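Local coordinates for protein aminotransferase (PDB 3JTX) that probably transfers amino groups between amino acids and keto acids, using pyridoxal 5'-phosphate bound covalently to a lysine as cofactor, at residues K120-F129 against G141-C149; L302-V310 against L377-V385. All coordinates share one frame; numbering follows the deposited sequence.

Overall arrangement
The two contacts illustrate how one chain adds an edge strand to a beta sheet in one place and packs a C-terminal helix in another. Contact 1 comes first in sequence and is complete before contact 2 begins. It joins strands 122-127 and 143-148, the latter being the outermost strand at that end of the seven-stranded mixed sheet. Contact 2 lies where helix 294-314 meets the loop after strand 372-376 and the start of helix 381-394. The centres of contact 1 and contact 2 are about 33 Å apart, on opposite sides of the chain's centre. They share no strand or helix; as in fold-type I relatives, contact 1 is probably in the large cofactor-binding domain and contact 2 in the small C-terminal one.

Contact 1 (K120-F129 against G141-C149); sequences KPAIVSPNPF and GGEIHFANC
Phe129 and Phe146 meet near the C-terminal ends of two parallel strands, Phe129 just beyond its own. CE1 of Phe146 comes within 3.6 Å of Phe129 CD1, the planes inclined by 38°, and CZ lies over one face of the Phe129 ring, offset toward its rim. Phe129 reaches its partner with CG set between backbone N and carbonyl carbon (chi1 63°). CB of Phe146 also packs on CB of Asn127.

The amides of Asn127 and Asn148 run side by side, twisted 44° apart, and ND2 of Asn127 donates to OD1 of Asn148 at 3.0 Å. Arg361 O also accepts from Asn127 ND2, while Asn148 ND2 donates to Thr363.

On the other face, His145 NE2 gives a nearly straight bond of 2.6 Å to Glu143 OE1, which lies in the ring plane; Arg168 shares that oxygen through a salt bridge. This bond would restrain the ring's rotation; CD2 lies 3.8 Å from Ala122 CB, and ND1 bonds a glycerol, probably from the crystallisation liquor.

Parallel backbone hydrogen bonds join the strands, the one from Asn127 N to Ala147 O being weak. Helix 131-139 connects them, giving the beta-alpha-beta crossover unit of the large-domain sheet in fold-type I aminotransferases.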
loop_
_atom_site.group_PDB
_atom_site.type_symbol
_atom_site.label_atom_id
_atom_site.label_comp_id
_atom_site.label_asym_id
_atom_site.label_seq_id
_atom_site.Cartn_x
_atom_site.Cartn_y
_atom_site.Cartn_z
ATOM N N LYS A 120 14.699 -23.276 -5.333
ATOM C CA LYS A 120 13.731 -22.240 -5.734
ATOM C C LYS A 120 12.310 -22.581 -5.263
ATOM O O LYS A 120 11.765 -23.626 -5.633
ATOM C CB LYS A 120 13.750 -22.025 -7.246
ATOM C CG LYS A 120 13.179 -20.680 -7.664
ATOM C CD LYS A 120 13.609 -20.329 -9.080
ATOM C CE LYS A 120 13.054 -18.997 -9.524
ATOM N NZ LYS A 120 13.613 -18.607 -10.860
ATOM N N PRO A 121 11.711 -21.707 -4.440
ATOM C CA PRO A 121 10.384 -22.019 -3.917
ATOM C C PRO A 121 9.307 -21.884 -4.983
ATOM O O PRO A 121 9.425 -21.047 -5.881
ATOM C CB PRO A 121 10.201 -20.987 -2.803
ATOM C CG PRO A 121 11.003 -19.812 -3.257
ATOM C CD PRO A 121 12.159 -20.361 -4.036
ATOM N N ALA A 122 8.265 -22.706 -4.864
ATOM C CA ALA A 122 7.171 -22.743 -5.808
ATOM C C ALA A 122 5.867 -22.210 -5.198
ATOM O O ALA A 122 5.610 -22.341 -3.989
ATOM C CB ALA A 122 6.962 -24.168 -6.313
ATOM N N ILE A 123 5.052 -21.609 -6.045
ATOM C CA ILE A 123 3.655 -21.299 -5.707
ATOM C C ILE A 123 2.782 -21.907 -6.785
ATOM O O ILE A 123 3.167 -21.921 -7.970
ATOM C CB ILE A 123 3.434 -19.778 -5.594
ATOM C CG1 ILE A 123 4.088 -19.280 -4.295
ATOM C CG2 ILE A 123 1.955 -19.422 -5.657
ATOM C CD1 ILE A 123 3.946 -17.798 -4.053
ATOM N N VAL A 124 1.625 -22.446 -6.388
ATOM C CA VAL A 124 0.693 -23.054 -7.341
ATOM C C VAL A 124 -0.540 -22.157 -7.502
ATOM O O VAL A 124 -1.100 -21.705 -6.511
ATOM C CB VAL A 124 0.247 -24.465 -6.916
ATOM C CG1 VAL A 124 -0.804 -25.000 -7.908
ATOM C CG2 VAL A 124 1.435 -25.429 -6.859
ATOM N N SER A 125 -0.936 -21.908 -8.758
ATOM C CA SER A 125 -2.060 -21.051 -9.126
ATOM C C SER A 125 -3.046 -21.801 -10.003
ATOM O O SER A 125 -2.650 -22.688 -10.749
ATOM C CB SER A 125 -1.559 -19.820 -9.908
ATOM O OG SER A 125 -2.636 -19.077 -10.495
ATOM N N PRO A 126 -4.341 -21.432 -9.946
ATOM C CA PRO A 126 -5.235 -21.956 -10.970
ATOM C C PRO A 126 -4.829 -21.423 -12.345
ATOM O O PRO A 126 -4.075 -20.433 -12.434
ATOM C CB PRO A 126 -6.601 -21.406 -10.552
ATOM C CG PRO A 126 -6.263 -20.149 -9.822
ATOM C CD PRO A 126 -5.042 -20.498 -9.049
ATOM N N ASN A 127 -5.310 -22.093 -13.392
ATOM C CA ASN A 127 -5.071 -21.683 -14.777
ATOM C C ASN A 127 -6.327 -22.006 -15.587
ATOM O O ASN A 127 -6.666 -23.185 -15.731
ATOM C CB ASN A 127 -3.864 -22.409 -15.334
ATOM C CG ASN A 127 -3.335 -21.801 -16.621
ATOM O OD1 ASN A 127 -3.431 -20.589 -16.854
ATOM N ND2 ASN A 127 -2.715 -22.653 -17.458
ATOM N N PRO A 128 -7.042 -20.969 -16.094
ATOM C CA PRO A 128 -6.745 -19.526 -16.096
ATOM C C PRO A 128 -6.530 -18.899 -14.715
ATOM O O PRO A 128 -7.102 -19.364 -13.712
ATOM C CB PRO A 128 -7.978 -18.904 -16.779
ATOM C CG PRO A 128 -8.562 -19.979 -17.576
ATOM C CD PRO A 128 -8.317 -21.245 -16.776
ATOM N N PHE A 129 -5.712 -17.842 -14.683
ATOM C CA PHE A 129 -5.274 -17.226 -13.428
ATOM C C PHE A 129 -5.606 -15.736 -13.368
ATOM O O PHE A 129 -5.956 -15.120 -14.369
ATOM C CB PHE A 129 -3.761 -17.452 -13.224
ATOM C CG PHE A 129 -2.881 -16.807 -14.266
ATOM C CD1 PHE A 129 -2.599 -17.458 -15.463
ATOM C CD2 PHE A 129 -2.303 -15.564 -14.038
ATOM C CE1 PHE A 129 -1.793 -16.871 -16.423
ATOM C CE2 PHE A 129 -1.478 -14.975 -14.987
ATOM C CZ PHE A 129 -1.230 -15.627 -16.188
ATOM N N GLY A 141 10.629 -13.797 -6.420
ATOM C CA GLY A 141 11.689 -14.784 -6.650
ATOM C C GLY A 141 11.218 -16.229 -6.618
ATOM O O GLY A 141 12.032 -17.143 -6.544
ATOM N N GLY A 142 9.907 -16.440 -6.688
ATOM C CA GLY A 142 9.344 -17.784 -6.700
ATOM C C GLY A 142 9.098 -18.263 -8.109
ATOM O O GLY A 142 9.160 -17.494 -9.066
ATOM N N GLU A 143 8.809 -19.552 -8.224
ATOM C CA GLU A 143 8.497 -20.199 -9.477
ATOM C C GLU A 143 6.986 -20.426 -9.487
ATOM O O GLU A 143 6.443 -20.987 -8.523
ATOM C CB GLU A 143 9.239 -21.528 -9.482
ATOM C CG GLU A 143 9.471 -22.150 -10.788
ATOM C CD GLU A 143 10.354 -23.375 -10.648
ATOM O OE1 GLU A 143 9.887 -24.385 -10.084
ATOM O OE2 GLU A 143 11.520 -23.309 -11.080
ATOM N N ILE A 144 6.292 -19.982 -10.537
ATOM C CA ILE A 144 4.841 -20.180 -10.604
ATOM C C ILE A 144 4.495 -21.459 -11.369
ATOM O O ILE A 144 5.058 -21.732 -12.434
ATOM C CB ILE A 144 4.078 -18.955 -11.175
ATOM C CG1 ILE A 144 2.562 -19.194 -11.048
ATOM C CG2 ILE A 144 4.494 -18.663 -12.635
ATOM C CD1 ILE A 144 1.730 -17.957 -10.842
ATOM N N HIS A 145 3.595 -22.254 -10.787
ATOM C CA HIS A 145 3.148 -23.495 -11.371
ATOM C C HIS A 145 1.633 -23.484 -11.446
ATOM O O HIS A 145 0.976 -22.855 -10.621
ATOM C CB HIS A 145 3.675 -24.680 -10.567
ATOM C CG HIS A 145 5.157 -24.858 -10.680
ATOM N ND1 HIS A 145 5.733 -25.766 -11.542
ATOM C CD2 HIS A 145 6.181 -24.223 -10.065
ATOM C CE1 HIS A 145 7.049 -25.698 -11.438
ATOM N NE2 HIS A 145 7.347 -24.769 -10.549
ATOM N N PHE A 146 1.083 -24.149 -12.457
ATOM C CA PHE A 146 -0.324 -23.993 -12.818
ATOM C C PHE A 146 -1.121 -25.286 -12.716
ATOM O O PHE A 146 -0.729 -26.309 -13.267
ATOM C CB PHE A 146 -0.422 -23.386 -14.229
ATOM C CG PHE A 146 0.076 -21.966 -14.302
ATOM C CD1 PHE A 146 -0.671 -20.927 -13.764
ATOM C CD2 PHE A 146 1.288 -21.667 -14.903
ATOM C CE1 PHE A 146 -0.211 -19.619 -13.812
ATOM C CE2 PHE A 146 1.755 -20.368 -14.952
ATOM C CZ PHE A 146 1.001 -19.335 -14.424
ATOM N N ALA A 147 -2.225 -25.234 -11.966
ATOM C CA ALA A 147 -3.212 -26.307 -11.903
ATOM C C ALA A 147 -4.373 -25.925 -12.828
ATOM O O ALA A 147 -5.147 -25.014 -12.510
ATOM C CB ALA A 147 -3.708 -26.509 -10.475
ATOM N N ASN A 148 -4.482 -26.607 -13.969
ATOM C CA ASN A 148 -5.481 -26.278 -14.992
ATOM C C ASN A 148 -6.902 -26.543 -14.536
ATOM O O ASN A 148 -7.151 -27.478 -13.764
ATOM C CB ASN A 148 -5.228 -27.041 -16.298
ATOM C CG ASN A 148 -4.009 -26.547 -17.039
ATOM O OD1 ASN A 148 -3.436 -25.496 -16.733
ATOM N ND2 ASN A 148 -3.578 -27.331 -18.014
ATOM N N CYS A 149 -7.818 -25.711 -15.031
ATOM C CA CYS A 149 -9.231 -25.746 -14.659
ATOM C C CYS A 149 -10.115 -26.041 -15.881
ATOM O O CYS A 149 -10.659 -25.124 -16.497
ATOM C CB CYS A 149 -9.608 -24.400 -14.052
ATOM S SG CYS A 149 -8.658 -24.023 -12.580
#

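Contact 2 (L302-V310 against L377-V385)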
loop_
_atom_site.group_PDB
_atom_site.type_symbol
_atom_site.label_atom_id
_atom_site.label_comp_id
_atom_site.label_asym_id
_atom_site.label_seq_id
_atom_site.Cartn_x
_atom_site.Cartn_y
_atom_site.Cartn_z
ATOM N N LEU A 302 -29.400 -6.584 -9.090
ATOM C CA LEU A 302 -29.057 -6.064 -10.427
ATOM C C LEU A 302 -28.396 -7.150 -11.273
ATOM O O LEU A 302 -28.748 -7.328 -12.440
ATOM C CB LEU A 302 -28.124 -4.845 -10.355
ATOM C CG LEU A 302 -28.654 -3.519 -9.784
ATOM C CD1 LEU A 302 -27.501 -2.524 -9.638
ATOM C CD2 LEU A 302 -29.787 -2.923 -10.635
ATOM N N TYR A 303 -27.447 -7.885 -10.694
ATOM C CA TYR A 303 -26.748 -8.924 -11.459
ATOM C C TYR A 303 -27.653 -10.119 -11.784
ATOM O O TYR A 303 -27.601 -10.655 -12.888
ATOM C CB TYR A 303 -25.499 -9.403 -10.724
ATOM C CG TYR A 303 -24.377 -8.381 -10.645
ATOM C CD1 TYR A 303 -23.700 -7.962 -11.791
ATOM C CD2 TYR A 303 -23.963 -7.873 -9.422
ATOM C CE1 TYR A 303 -22.649 -7.042 -11.721
ATOM C CE2 TYR A 303 -22.914 -6.963 -9.334
ATOM C CZ TYR A 303 -22.257 -6.549 -10.485
ATOM O OH TYR A 303 -21.210 -5.645 -10.408
ATOM N N GLN A 304 -28.450 -10.545 -10.806
ATOM C CA GLN A 304 -29.456 -11.591 -10.994
ATOM C C GLN A 304 -30.357 -11.310 -12.207
ATOM O O GLN A 304 -30.590 -12.197 -13.037
ATOM C CB GLN A 304 -30.305 -11.725 -9.721
ATOM C CG GLN A 304 -31.537 -12.618 -9.822
ATOM C CD GLN A 304 -31.285 -14.082 -9.476
ATOM O OE1 GLN A 304 -30.584 -14.404 -8.513
ATOM N NE2 GLN A 304 -31.894 -14.976 -10.250
ATOM N N GLU A 305 -30.854 -10.079 -12.305
ATOM C CA GLU A 305 -31.751 -9.696 -13.399
ATOM C C GLU A 305 -31.024 -9.862 -14.730
ATOM O O GLU A 305 -31.551 -10.442 -15.669
ATOM C CB GLU A 305 -32.212 -8.249 -13.204
ATOM C CG GLU A 305 -33.168 -7.738 -14.263
ATOM C CD GLU A 305 -33.520 -6.253 -14.104
ATOM O OE1 GLU A 305 -32.838 -5.531 -13.328
ATOM O OE2 GLU A 305 -34.473 -5.813 -14.786
ATOM N N LYS A 306 -29.784 -9.388 -14.800
ATOM C CA LYS A 306 -29.014 -9.508 -16.031
ATOM C C LYS A 306 -28.853 -10.971 -16.475
ATOM O O LYS A 306 -29.100 -11.301 -17.635
ATOM C CB LYS A 306 -27.623 -8.877 -15.870
ATOM C CG LYS A 306 -27.641 -7.373 -15.610
ATOM C CD LYS A 306 -26.234 -6.819 -15.461
ATOM C CE LYS A 306 -26.165 -5.636 -14.497
ATOM N NZ LYS A 306 -24.776 -5.079 -14.454
ATOM N N PHE A 307 -28.418 -11.832 -15.554
ATOM C CA PHE A 307 -28.167 -13.242 -15.869
ATOM C C PHE A 307 -29.461 -13.977 -16.226
ATOM O O PHE A 307 -29.467 -14.803 -17.132
ATOM C CB PHE A 307 -27.478 -13.958 -14.708
ATOM C CG PHE A 307 -25.984 -13.807 -14.701
ATOM C CD1 PHE A 307 -25.183 -14.705 -15.384
ATOM C CD2 PHE A 307 -25.388 -12.773 -14.017
ATOM C CE1 PHE A 307 -23.808 -14.575 -15.380
ATOM C CE2 PHE A 307 -24.014 -12.631 -13.999
ATOM C CZ PHE A 307 -23.217 -13.541 -14.687
ATOM N N GLU A 308 -30.539 -13.674 -15.495
ATOM C CA GLU A 308 -31.839 -14.271 -15.733
ATOM C C GLU A 308 -32.302 -14.093 -17.172
ATOM O O GLU A 308 -32.942 -14.975 -17.720
ATOM C CB GLU A 308 -32.895 -13.653 -14.813
ATOM C CG GLU A 308 -33.027 -14.351 -13.507
ATOM C CD GLU A 308 -33.985 -13.649 -12.555
ATOM O OE1 GLU A 308 -34.546 -12.580 -12.919
ATOM O OE2 GLU A 308 -34.157 -14.176 -11.435
ATOM N N ARG A 309 -31.974 -12.946 -17.767
ATOM C CA ARG A 309 -32.390 -12.626 -19.126
ATOM C C ARG A 309 -31.358 -13.054 -20.173
ATOM O O ARG A 309 -31.727 -13.553 -21.238
ATOM C CB ARG A 309 -32.687 -11.135 -19.225
ATOM C CG ARG A 309 -33.801 -10.706 -18.265
ATOM C CD ARG A 309 -34.170 -9.238 -18.394
ATOM N NE ARG A 309 -34.679 -8.912 -19.728
ATOM C CZ ARG A 309 -34.847 -7.675 -20.206
ATOM N NH1 ARG A 309 -34.580 -6.606 -19.455
ATOM N NH2 ARG A 309 -35.294 -7.510 -21.446
ATOM N N VAL A 310 -30.071 -12.891 -19.859
ATOM C CA VAL A 310 -28.993 -13.188 -20.802
ATOM C C VAL A 310 -28.773 -14.693 -21.038
ATOM O O VAL A 310 -28.571 -15.117 -22.176
ATOM C CB VAL A 310 -27.652 -12.520 -20.356
ATOM C CG1 VAL A 310 -26.487 -13.034 -21.175
ATOM C CG2 VAL A 310 -27.753 -11.006 -20.439
ATOM N N LEU A 377 -20.914 -9.096 -17.109
ATOM C CA LEU A 377 -22.225 -8.451 -17.141
ATOM C C LEU A 377 -22.266 -7.271 -16.159
ATOM O O LEU A 377 -23.021 -7.266 -15.179
ATOM C CB LEU A 377 -23.331 -9.473 -16.839
ATOM C CG LEU A 377 -23.471 -10.650 -17.831
ATOM C CD1 LEU A 377 -24.723 -11.477 -17.528
ATOM C CD2 LEU A 377 -23.474 -10.202 -19.286
ATOM N N VAL A 378 -21.463 -6.255 -16.451
ATOM C CA VAL A 378 -21.348 -5.074 -15.585
ATOM C C VAL A 378 -22.120 -3.857 -16.106
ATOM O O VAL A 378 -22.556 -3.022 -15.316
ATOM C CB VAL A 378 -19.865 -4.720 -15.302
ATOM C CG1 VAL A 378 -19.208 -5.858 -14.495
ATOM C CG2 VAL A 378 -19.083 -4.456 -16.580
ATOM N N ALA A 379 -22.286 -3.765 -17.424
ATOM C CA ALA A 379 -23.141 -2.758 -18.039
ATOM C C ALA A 379 -24.600 -2.996 -17.636
ATOM O O ALA A 379 -24.928 -4.037 -17.052
ATOM C CB ALA A 379 -22.987 -2.808 -19.543
ATOM N N ASP A 380 -25.485 -2.054 -17.950
ATOM C CA ASP A 380 -26.887 -2.200 -17.537
ATOM C C ASP A 380 -27.584 -3.316 -18.292
ATOM O O ASP A 380 -27.103 -3.767 -19.341
ATOM C CB ASP A 380 -27.681 -0.892 -17.612
ATOM C CG ASP A 380 -27.814 -0.330 -19.018
ATOM O OD1 ASP A 380 -27.969 -1.072 -20.017
ATOM O OD2 ASP A 380 -27.782 0.902 -19.097
ATOM N N VAL A 381 -28.700 -3.765 -17.725
ATOM C CA VAL A 381 -29.444 -4.902 -18.245
ATOM C C VAL A 381 -29.845 -4.732 -19.714
ATOM O O VAL A 381 -29.701 -5.668 -20.496
ATOM C CB VAL A 381 -30.682 -5.246 -17.351
ATOM C CG1 VAL A 381 -31.698 -4.111 -17.340
ATOM C CG2 VAL A 381 -31.332 -6.540 -17.821
ATOM N N ALA A 382 -30.330 -3.547 -20.086
ATOM C CA ALA A 382 -30.743 -3.298 -21.466
ATOM C C ALA A 382 -29.565 -3.505 -22.414
ATOM O O ALA A 382 -29.711 -4.148 -23.448
ATOM C CB ALA A 382 -31.339 -1.883 -21.634
ATOM N N THR A 383 -28.396 -2.989 -22.035
ATOM C CA THR A 383 -27.177 -3.148 -22.840
ATOM C C THR A 383 -26.746 -4.616 -22.936
ATOM O O THR A 383 -26.373 -5.086 -24.026
ATOM C CB THR A 383 -26.024 -2.297 -22.267
ATOM O OG1 THR A 383 -26.407 -0.928 -22.316
ATOM C CG2 THR A 383 -24.726 -2.483 -23.067
ATOM N N CYS A 384 -26.793 -5.330 -21.808
ATOM C CA CYS A 384 -26.399 -6.750 -21.776
ATOM C C CYS A 384 -27.301 -7.629 -22.641
ATOM O O CYS A 384 -26.814 -8.503 -23.368
ATOM C CB CYS A 384 -26.401 -7.300 -20.338
ATOM S SG CYS A 384 -25.101 -6.605 -19.310
ATOM N N VAL A 385 -28.606 -7.409 -22.528
ATOM C CA VAL A 385 -29.608 -8.170 -23.262
ATOM C C VAL A 385 -29.442 -7.945 -24.760
ATOM O O VAL A 385 -29.437 -8.901 -25.538
ATOM C CB VAL A 385 -31.038 -7.776 -22.816
ATOM C CG1 VAL A 385 -32.102 -8.243 -23.839
ATOM C CG2 VAL A 385 -31.310 -8.348 -21.438
HETATM O O HOH W 1 -21.334 -3.742 -12.379
#
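Lys306 reaches from helix 294-314 into the turn that precedes helix 381-394, and its side chain can be followed outward atom by atom. CB points toward the turn, with CG beside the backbone N (chi1 -64°). CG then lies against Val381, 4.0 Å from its CA. CD has Cys384 SG at 4.0 Å and the carbonyl oxygens of Leu377 and Ala379 nearer still. A turn about the CG-CD bond (chi3 -148°) brings CE toward the same two oxygens. At the tip NZ donates to Ala379 O at 2.8 Å and to Leu377 O at 2.9 Å, standing above both carbonyl planes. A weaker bond goes to Val378 O, and His42 supplies a further partner. The buried ammonium group is thus gripped by several acceptors, which would probably stabilise its charge.

This turn leads from strand 372-376 of the three-stranded antiparallel sheet into the last helix of the chain, in what is probably the small C-terminal domain of a fold-type I aminotransferase. Asp380 is the N-cap of that helix: OD1 accepts from Thr383 N at 2.8 Å, nearly along its C-O axis, and from Thr383 OG1 above the carboxylate plane. Helices 302-310 and 381-385 run roughly in the same direction, their axes 24° apart.

Leu377 also packs against Phe307. Its CD1 sits over the centre of the Phe307 ring, 3.6 Å from the centroid, in a CH-pi contact almost on the ring normal; Ile329 of strand 328-332 touches both side chains. Tyr303 presents its edge to Leu377 O, and a water links its OH to Val378 O. Farther along, Val310 CG2 meets Cys384 CB at 3.9 Å. At the outer margin Val385 CG2 lies over one face of the Arg309 guanidinium, while Val381 CG2 approaches Arg309 NH1.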